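Local coordinates for protein agmatinase (Burkholderia thailandensis, PDB 4DZ4) that probably hydrolyses agmatine to putrescine and urea, as a member of the arginase family that binds two manganese ions per subunit, at residues B[163-168]-B[260-265]; B[244-249]-B[256-261]; B[289-294]-B[299-304]. All blocks are in the same frame, centred on the assembly; numbering follows the deposited sequence.

Contact 1. Residues B[163-168]-B[260-265]. With MN (manganese (II) ion), chain Q; MN (manganese (II) ion), chain P.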
loop_
_atom_site.group_PDB
_atom_site.type_symbol
_atom_site.label_atom_id
_atom_site.label_comp_id
_atom_site.label_asym_id
_atom_site.label_seq_id
_atom_site.Cartn_x
_atom_site.Cartn_y
_atom_site.Cartn_z
ATOM N N ASP B 163 21.278 -15.212 -7.020
ATOM C CA ASP B 163 20.171 -14.912 -7.937
ATOM C C ASP B 163 19.227 -16.081 -7.972
ATOM O O ASP B 163 19.669 -17.234 -7.877
ATOM C CB ASP B 163 20.735 -14.712 -9.360
ATOM C CG ASP B 163 19.899 -13.781 -10.232
ATOM O OD1 ASP B 163 18.657 -13.904 -10.271
ATOM O OD2 ASP B 163 20.522 -12.979 -10.963
ATOM N N ALA B 164 17.946 -15.799 -8.166
ATOM C CA ALA B 164 17.012 -16.861 -8.564
ATOM C C ALA B 164 17.249 -17.315 -10.014
ATOM O O ALA B 164 16.780 -18.392 -10.401
ATOM C CB ALA B 164 15.562 -16.372 -8.417
ATOM N N HIS B 165 17.946 -16.479 -10.803
ATOM C CA HIS B 165 18.106 -16.635 -12.262
ATOM C C HIS B 165 19.579 -16.708 -12.669
ATOM O O HIS B 165 20.404 -15.943 -12.210
ATOM C CB HIS B 165 17.495 -15.439 -13.007
ATOM C CG HIS B 165 16.075 -15.142 -12.609
ATOM N ND1 HIS B 165 15.760 -14.248 -11.634
ATOM C CD2 HIS B 165 14.877 -15.649 -13.088
ATOM C CE1 HIS B 165 14.409 -14.210 -11.496
ATOM N NE2 HIS B 165 13.878 -15.053 -12.396
ATOM N N CYS B 166 19.876 -17.601 -13.596
ATOM C CA CYS B 166 21.257 -17.776 -14.072
ATOM C C CYS B 166 21.721 -16.651 -14.989
ATOM O O CYS B 166 22.937 -16.383 -15.102
ATOM C CB CYS B 166 21.389 -19.115 -14.788
ATOM S SG CYS B 166 20.367 -19.265 -16.270
ATOM N N ASP B 167 20.762 -15.988 -15.640
ATOM C CA ASP B 167 21.049 -14.909 -16.602
ATOM C C ASP B 167 22.039 -15.323 -17.693
ATOM O O ASP B 167 22.774 -14.485 -18.244
ATOM C CB ASP B 167 21.473 -13.634 -15.858
ATOM C CG ASP B 167 20.382 -13.158 -14.874
ATOM O OD1 ASP B 167 19.194 -13.518 -15.102
ATOM O OD2 ASP B 167 20.702 -12.449 -13.900
ATOM N N THR B 168 22.043 -16.616 -18.014
ATOM C CA THR B 168 22.895 -17.171 -19.058
ATOM C C THR B 168 22.088 -17.813 -20.206
ATOM O O THR B 168 22.624 -18.593 -20.976
ATOM C CB THR B 168 23.883 -18.220 -18.464
ATOM O OG1 THR B 168 23.137 -19.190 -17.701
ATOM C CG2 THR B 168 24.915 -17.561 -17.566
ATOM N N THR B 260 11.267 -9.605 -10.886
ATOM C CA THR B 260 11.041 -11.015 -11.266
ATOM C C THR B 260 11.077 -11.930 -10.038
ATOM O O THR B 260 12.027 -12.728 -9.853
ATOM C CB THR B 260 12.048 -11.530 -12.351
ATOM O OG1 THR B 260 13.378 -11.172 -11.957
ATOM C CG2 THR B 260 11.764 -10.913 -13.710
ATOM N N PRO B 261 10.048 -11.840 -9.183
ATOM C CA PRO B 261 9.994 -12.627 -7.950
ATOM C C PRO B 261 9.731 -14.117 -8.241
ATOM O O PRO B 261 8.823 -14.464 -9.044
ATOM C CB PRO B 261 8.798 -12.013 -7.194
ATOM C CG PRO B 261 7.921 -11.412 -8.252
ATOM C CD PRO B 261 8.921 -10.880 -9.260
ATOM N N VAL B 262 10.471 -14.981 -7.542
ATOM C CA VAL B 262 10.327 -16.438 -7.729
ATOM C C VAL B 262 10.229 -17.091 -6.340
ATOM O O VAL B 262 11.154 -16.936 -5.504
ATOM C CB VAL B 262 11.539 -17.044 -8.482
ATOM C CG1 VAL B 262 11.313 -18.523 -8.762
ATOM C CG2 VAL B 262 11.813 -16.293 -9.784
ATOM N N ALA B 263 9.135 -17.811 -6.093
ATOM C CA ALA B 263 8.940 -18.439 -4.773
ATOM C C ALA B 263 10.058 -19.450 -4.447
ATOM O O ALA B 263 10.638 -20.055 -5.365
ATOM C CB ALA B 263 7.611 -19.179 -4.784
ATOM N N GLY B 264 10.299 -19.651 -3.151
ATOM C CA GLY B 264 11.210 -20.716 -2.650
ATOM C C GLY B 264 12.648 -20.269 -2.397
ATOM O O GLY B 264 13.572 -21.095 -2.429
ATOM N N GLY B 265 12.873 -18.986 -2.193
ATOM C CA GLY B 265 14.249 -18.463 -2.128
ATOM C C GLY B 265 14.859 -18.468 -0.724
ATOM O O GLY B 265 14.352 -19.104 0.206
HETATM MN MN MN Q . 17.113 -12.566 -10.825
HETATM MN MN MN P . 19.725 -11.531 -12.406
HETATM O O HOH W 1 17.932 -12.229 -12.700
#
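The imidazole of His165 meets Thr260 and Val262 by van der Waals contact. Its CE1 lies 3.2 Å from Thr260 OG1, and its NE2 lies 3.6 Å from Val262 CG2. Both side chains approach the ring obliquely. Thr260 O is placed differently, in the ring plane at its edge. In Val262, CG1 is anti to the backbone N (chi1 -175°). This leaves CG2 as the branch turned to the imidazole. The same methyl packs on Ala164 CB, and no hydrogen bond crosses between the segments.

The polar work is done by metal bonds within 163-168. Asp163 bridges the two manganese ions: its OD1 binds the ion of chain Q at 2.1 Å, and its OD2 binds the ion of chain P. His165 ND1 binds the first of these ions at 2.3 Å. Asp167 OD2 binds the second at 2.0 Å. Water 1 bridges both metals and donates a hydrogen bond to Asp167 OD1, so each carboxylate oxygen of Asp167 has its own partner.

A side-chain-to-backbone bond closes a turn in the loop. His165 N donates to Asp163 OD1 at 2.7 Å, from above the carboxylate plane, which makes an Asx turn. That oxygen therefore serves both a metal and an N-H. Outside the segments, His161 donates to Asp163 OD2, and Pro261 O accepts from Gln79 of the second subunit.

His139, Asp246 and Asp248 supply the other protein ligands. The Asp-x-His-x-Asp run after strand 158-162 belongs to the binuclear manganese site of the arginase family.

Contact 2. Residues B[244-249]-B[256-261]. With MN (manganese (II) ion), chain Q; MN (manganese (II) ion), chain P.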
loop_
_atom_site.group_PDB
_atom_site.type_symbol
_atom_site.label_atom_id
_atom_site.label_comp_id
_atom_site.label_asym_id
_atom_site.label_seq_id
_atom_site.Cartn_x
_atom_site.Cartn_y
_atom_site.Cartn_z
ATOM N N THR B 244 28.142 -10.520 -7.456
ATOM C CA THR B 244 26.961 -9.807 -7.950
ATOM C C THR B 244 25.754 -10.375 -7.223
ATOM O O THR B 244 25.511 -11.581 -7.264
ATOM C CB THR B 244 26.849 -9.857 -9.501
ATOM O OG1 THR B 244 25.652 -9.192 -9.926
ATOM C CG2 THR B 244 26.852 -11.307 -10.048
ATOM N N PHE B 245 25.054 -9.516 -6.505
ATOM C CA PHE B 245 23.930 -9.961 -5.685
ATOM C C PHE B 245 22.618 -9.414 -6.225
ATOM O O PHE B 245 22.328 -8.223 -6.059
ATOM C CB PHE B 245 24.117 -9.541 -4.221
ATOM C CG PHE B 245 23.271 -10.334 -3.262
ATOM C CD1 PHE B 245 21.891 -10.155 -3.236
ATOM C CD2 PHE B 245 23.859 -11.287 -2.397
ATOM C CE1 PHE B 245 21.073 -10.903 -2.382
ATOM C CE2 PHE B 245 23.059 -12.010 -1.512
ATOM C CZ PHE B 245 21.661 -11.824 -1.503
ATOM N N ASP B 246 21.830 -10.282 -6.847
ATOM C CA ASP B 246 20.481 -9.921 -7.313
ATOM C C ASP B 246 19.565 -10.173 -6.113
ATOM O O ASP B 246 19.500 -11.282 -5.627
ATOM C CB ASP B 246 20.136 -10.772 -8.548
ATOM C CG ASP B 246 18.690 -10.524 -9.107
ATOM O OD1 ASP B 246 17.843 -9.950 -8.397
ATOM O OD2 ASP B 246 18.424 -10.945 -10.260
ATOM N N ILE B 247 18.918 -9.124 -5.601
ATOM C CA ILE B 247 18.062 -9.233 -4.418
ATOM C C ILE B 247 16.966 -10.311 -4.553
ATOM O O ILE B 247 16.509 -10.859 -3.540
ATOM C CB ILE B 247 17.493 -7.851 -4.016
ATOM C CG1 ILE B 247 17.205 -7.788 -2.481
ATOM C CG2 ILE B 247 16.277 -7.475 -4.900
ATOM C CD1 ILE B 247 18.397 -8.005 -1.560
ATOM N N ASP B 248 16.601 -10.669 -5.786
ATOM C CA ASP B 248 15.610 -11.749 -5.988
ATOM C C ASP B 248 16.149 -13.149 -5.670
ATOM O O ASP B 248 15.411 -14.133 -5.728
ATOM C CB ASP B 248 14.914 -11.659 -7.367
ATOM C CG ASP B 248 15.770 -12.183 -8.553
ATOM O OD1 ASP B 248 15.434 -11.755 -9.688
ATOM O OD2 ASP B 248 16.740 -12.962 -8.392
ATOM N N CYS B 249 17.437 -13.226 -5.309
ATOM C CA CYS B 249 17.972 -14.445 -4.650
ATOM C C CYS B 249 17.097 -14.745 -3.385
ATOM O O CYS B 249 16.751 -15.895 -3.104
ATOM C CB CYS B 249 19.420 -14.189 -4.215
ATOM S SG CYS B 249 20.146 -15.634 -3.409
ATOM N N PRO B 256 10.139 -8.532 -1.542
ATOM C CA PRO B 256 8.978 -8.385 -2.454
ATOM C C PRO B 256 9.235 -7.338 -3.542
ATOM O O PRO B 256 8.591 -7.367 -4.611
ATOM C CB PRO B 256 7.854 -7.911 -1.516
ATOM C CG PRO B 256 8.558 -7.258 -0.332
ATOM C CD PRO B 256 9.781 -8.151 -0.152
ATOM N N GLY B 257 10.148 -6.417 -3.245
ATOM C CA GLY B 257 10.419 -5.271 -4.110
ATOM C C GLY B 257 11.399 -5.611 -5.208
ATOM O O GLY B 257 12.510 -5.122 -5.217
ATOM N N THR B 258 10.961 -6.426 -6.160
ATOM C CA THR B 258 11.847 -6.834 -7.244
ATOM C C THR B 258 11.024 -7.146 -8.493
ATOM O O THR B 258 9.819 -7.404 -8.406
ATOM C CB THR B 258 12.783 -7.984 -6.777
ATOM O OG1 THR B 258 13.949 -8.030 -7.632
ATOM C CG2 THR B 258 12.037 -9.345 -6.752
ATOM N N GLY B 259 11.653 -7.082 -9.663
ATOM C CA GLY B 259 10.906 -7.183 -10.924
ATOM C C GLY B 259 10.505 -8.592 -11.337
ATOM O O GLY B 259 9.542 -8.754 -12.083
ATOM N N THR B 260 11.267 -9.605 -10.886
ATOM C CA THR B 260 11.041 -11.015 -11.266
ATOM C C THR B 260 11.077 -11.930 -10.038
ATOM O O THR B 260 12.027 -12.728 -9.853
ATOM C CB THR B 260 12.048 -11.530 -12.351
ATOM O OG1 THR B 260 13.378 -11.172 -11.957
ATOM C CG2 THR B 260 11.764 -10.913 -13.710
ATOM N N PRO B 261 10.048 -11.840 -9.183
ATOM C CA PRO B 261 9.994 -12.627 -7.950
ATOM C C PRO B 261 9.731 -14.117 -8.241
ATOM O O PRO B 261 8.823 -14.464 -9.044
ATOM C CB PRO B 261 8.798 -12.013 -7.194
ATOM C CG PRO B 261 7.921 -11.412 -8.252
ATOM C CD PRO B 261 8.921 -10.880 -9.260
HETATM MN MN MN Q . 17.113 -12.566 -10.825
HETATM MN MN MN P . 19.725 -11.531 -12.406
HETATM O O HOH W 2 14.130 -9.226 -9.990
HETATM O O HOH W 1 17.932 -12.229 -12.700
#
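This is a buried, partly van der Waals contact at the C-terminal end of strand 240-246, where Ile247 and Asp248 meet the loop 256-261. Ile247 CG2 lies 3.6 Å from Thr258 OG1, and Asp248 CB lies 3.7 Å from Thr258 CG2. Thr258 OG1 is anti to the backbone N (chi1 -158°), where it meets Ile247 CG2, while CG2 rests on Asp248 CB. That hydroxyl is also hydrogen-bonded to Glu290 O.

Water 2 joins the segments. It donates to Asp248 OD1 at 2.9 Å and to Thr258 OG1 at 2.7 Å, and it accepts from Thr260 N. Solvent thus ties the metal ligand to the loop.

Asp248 chelates the manganese of chain Q with both oxygens, OD1 at 2.2 Å and OD2 at 2.5 Å. OD2 is also hydrogen-bonded to Ala164 N. Asp246 OD2 bridges the two ions and lies nearer that of chain Q. Its other oxygen, OD1, accepts from Asp248 N at 3.0 Å, from above the carboxylate plane, and forms an Asx turn. The ions probably offset the repulsion between the two carboxylates.

The Asp-x-Asp pair following a strand, with one bridging and one chelating aspartate, is part of the binuclear manganese centre of arginase-family enzymes.

Contact 3. Residues B[289-294]-B[299-304]. With EDO (1,2-ethanediol), chain V.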
loop_
_atom_site.group_PDB
_atom_site.type_symbol
_atom_site.label_atom_id
_atom_site.label_comp_id
_atom_site.label_asym_id
_atom_site.label_seq_id
_atom_site.Cartn_x
_atom_site.Cartn_y
_atom_site.Cartn_z
ATOM N N VAL B 289 21.813 -5.614 -6.994
ATOM C CA VAL B 289 20.934 -5.174 -8.090
ATOM C C VAL B 289 19.484 -5.620 -7.897
ATOM O O VAL B 289 19.183 -6.461 -7.033
ATOM C CB VAL B 289 21.410 -5.730 -9.445
ATOM C CG1 VAL B 289 22.818 -5.162 -9.750
ATOM C CG2 VAL B 289 21.430 -7.272 -9.460
ATOM N N GLU B 290 18.621 -5.000 -8.713
ATOM C CA GLU B 290 17.214 -5.388 -8.961
ATOM C C GLU B 290 16.271 -4.958 -7.828
ATOM O O GLU B 290 15.121 -5.402 -7.795
ATOM C CB GLU B 290 17.074 -6.887 -9.283
ATOM C CG GLU B 290 17.741 -7.329 -10.609
ATOM C CD GLU B 290 16.935 -6.994 -11.880
ATOM O OE1 GLU B 290 15.823 -6.440 -11.829
ATOM O OE2 GLU B 290 17.429 -7.289 -12.971
ATOM N N VAL B 291 16.714 -4.080 -6.931
ATOM C CA VAL B 291 15.740 -3.499 -5.976
ATOM C C VAL B 291 14.778 -2.565 -6.760
ATOM O O VAL B 291 15.239 -1.674 -7.493
ATOM C CB VAL B 291 16.454 -2.740 -4.845
ATOM C CG1 VAL B 291 15.417 -2.017 -3.979
ATOM C CG2 VAL B 291 17.306 -3.720 -3.976
ATOM N N ALA B 292 13.464 -2.795 -6.621
ATOM C CA ALA B 292 12.443 -2.011 -7.330
ATOM C C ALA B 292 11.481 -1.450 -6.272
ATOM O O ALA B 292 10.574 -2.157 -5.816
ATOM C CB ALA B 292 11.720 -2.899 -8.354
ATOM N N PRO B 293 11.717 -0.209 -5.810
ATOM C CA PRO B 293 10.999 0.262 -4.611
ATOM C C PRO B 293 9.469 0.384 -4.791
ATOM O O PRO B 293 8.719 0.320 -3.787
ATOM C CB PRO B 293 11.630 1.631 -4.324
ATOM C CG PRO B 293 12.347 2.005 -5.588
ATOM C CD PRO B 293 12.824 0.704 -6.177
ATOM N N ALA B 294 9.001 0.556 -6.016
ATOM C CA ALA B 294 7.532 0.595 -6.232
ATOM C C ALA B 294 6.860 -0.694 -5.789
ATOM O O ALA B 294 5.677 -0.682 -5.503
ATOM C CB ALA B 294 7.209 0.863 -7.694
ATOM N N GLU B 299 10.037 -0.894 2.900
ATOM C CA GLU B 299 11.460 -0.880 2.560
ATOM C C GLU B 299 12.207 -2.161 2.873
ATOM O O GLU B 299 13.448 -2.157 2.846
ATOM C CB GLU B 299 12.194 0.271 3.269
ATOM C CG GLU B 299 11.635 1.656 3.030
ATOM C CD GLU B 299 12.485 2.673 3.748
ATOM O OE1 GLU B 299 12.528 2.656 5.011
ATOM O OE2 GLU B 299 13.174 3.444 3.054
ATOM N N ILE B 300 11.500 -3.249 3.176
ATOM C CA ILE B 300 12.234 -4.438 3.649
ATOM C C ILE B 300 13.236 -4.967 2.602
ATOM O O ILE B 300 14.301 -5.511 2.964
ATOM C CB ILE B 300 11.316 -5.540 4.218
ATOM C CG1 ILE B 300 10.549 -6.282 3.085
ATOM C CG2 ILE B 300 10.427 -4.973 5.358
ATOM C CD1 ILE B 300 9.782 -7.511 3.551
ATOM N N THR B 301 12.901 -4.820 1.319
ATOM C CA THR B 301 13.808 -5.301 0.260
ATOM C C THR B 301 15.068 -4.464 0.204
ATOM O O THR B 301 16.199 -4.991 0.172
ATOM C CB THR B 301 13.156 -5.254 -1.120
ATOM O OG1 THR B 301 11.883 -5.929 -1.058
ATOM C CG2 THR B 301 14.055 -5.950 -2.170
ATOM N N ALA B 302 14.853 -3.155 0.205
ATOM C CA ALA B 302 15.963 -2.208 0.203
ATOM C C ALA B 302 16.835 -2.346 1.463
ATOM O O ALA B 302 18.065 -2.188 1.366
ATOM C CB ALA B 302 15.444 -0.781 0.030
ATOM N N ILE B 303 16.200 -2.626 2.613
ATOM C CA ILE B 303 16.923 -2.823 3.864
ATOM C C ILE B 303 17.831 -4.054 3.719
ATOM O O ILE B 303 19.033 -3.981 4.030
ATOM C CB ILE B 303 15.949 -2.969 5.059
ATOM C CG1 ILE B 303 15.350 -1.589 5.403
ATOM C CG2 ILE B 303 16.714 -3.543 6.263
ATOM C CD1 ILE B 303 14.135 -1.665 6.299
ATOM N N ALA B 304 17.284 -5.147 3.192
ATOM C CA ALA B 304 18.118 -6.332 3.012
ATOM C C ALA B 304 19.301 -6.036 2.060
ATOM O O ALA B 304 20.430 -6.459 2.326
ATOM C CB ALA B 304 17.294 -7.522 2.539
HETATM C C1 EDO V . 11.436 5.724 6.406
HETATM O O1 EDO V . 10.986 4.370 6.332
HETATM C C2 EDO V . 12.006 6.192 5.060
HETATM O O2 EDO V . 13.304 5.601 4.814
#
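The loop between strand 282-289 and helix 300-323 folds back on the first turn of that helix, and Val291 makes the contact. Its CG1 lies 4.2 Å from Ala302 CB, and its CG2 lies 4.3 Å from Thr301 CG2. CG1 is anti to the backbone N (chi1 173°), and each branch meets one of two neighbouring helix residues. Val73 and Ala76 of helix 69-76 pack on Val291 and Ala302 respectively.

Thr301 OG1 is hydrogen-bonded to Asp296 OD1 and to Gly257 N, while its methyl stays with Val291. Asp296 also accepts from Ala302 N through OD2.

Glu299 occupies the N-cap position, and its backbone O accepts from Ile303 N at 2.8 Å. Its side chain takes no part in the contact. Both carboxylate oxygens hold a molecule of 1,2-ethanediol, probably from the crystallisation liquor: EDO O1 donates to Glu299 OE1 at 2.7 Å and EDO O2 to Glu299 OE2 at 2.8 Å. OE1 also makes a salt bridge to Arg63 of the third subunit.

Between the two segments the purely apolar chemistry implies modest van der Waals packing without directional bonds, while the Thr301 hydroxyl and the Ala302 N-H are bonded outside the two segments.

In the fold
All three contacts are buried, but they differ in chemistry. Contacts 1 and 2 share Thr260 and Pro261, both manganese ions and water 1, with centres about 7 Å apart. They bring the ends of strands 158-162 and 240-246 to one metal centre. There, carboxylates, a histidine and water 1 bind the ions, and a second water ties a ligand to the loop. Contact 3 is metal-free and apolar, and its centre lies about 8 Å from that of contact 2. The two still touch: Phe245 O and Val289 N probably hydrogen-bond between adjacent parallel strands, and Gly257 N probably bonds Thr301 OG1. Contacts 1 and 3 do not touch. Each contact also has residues near another subunit.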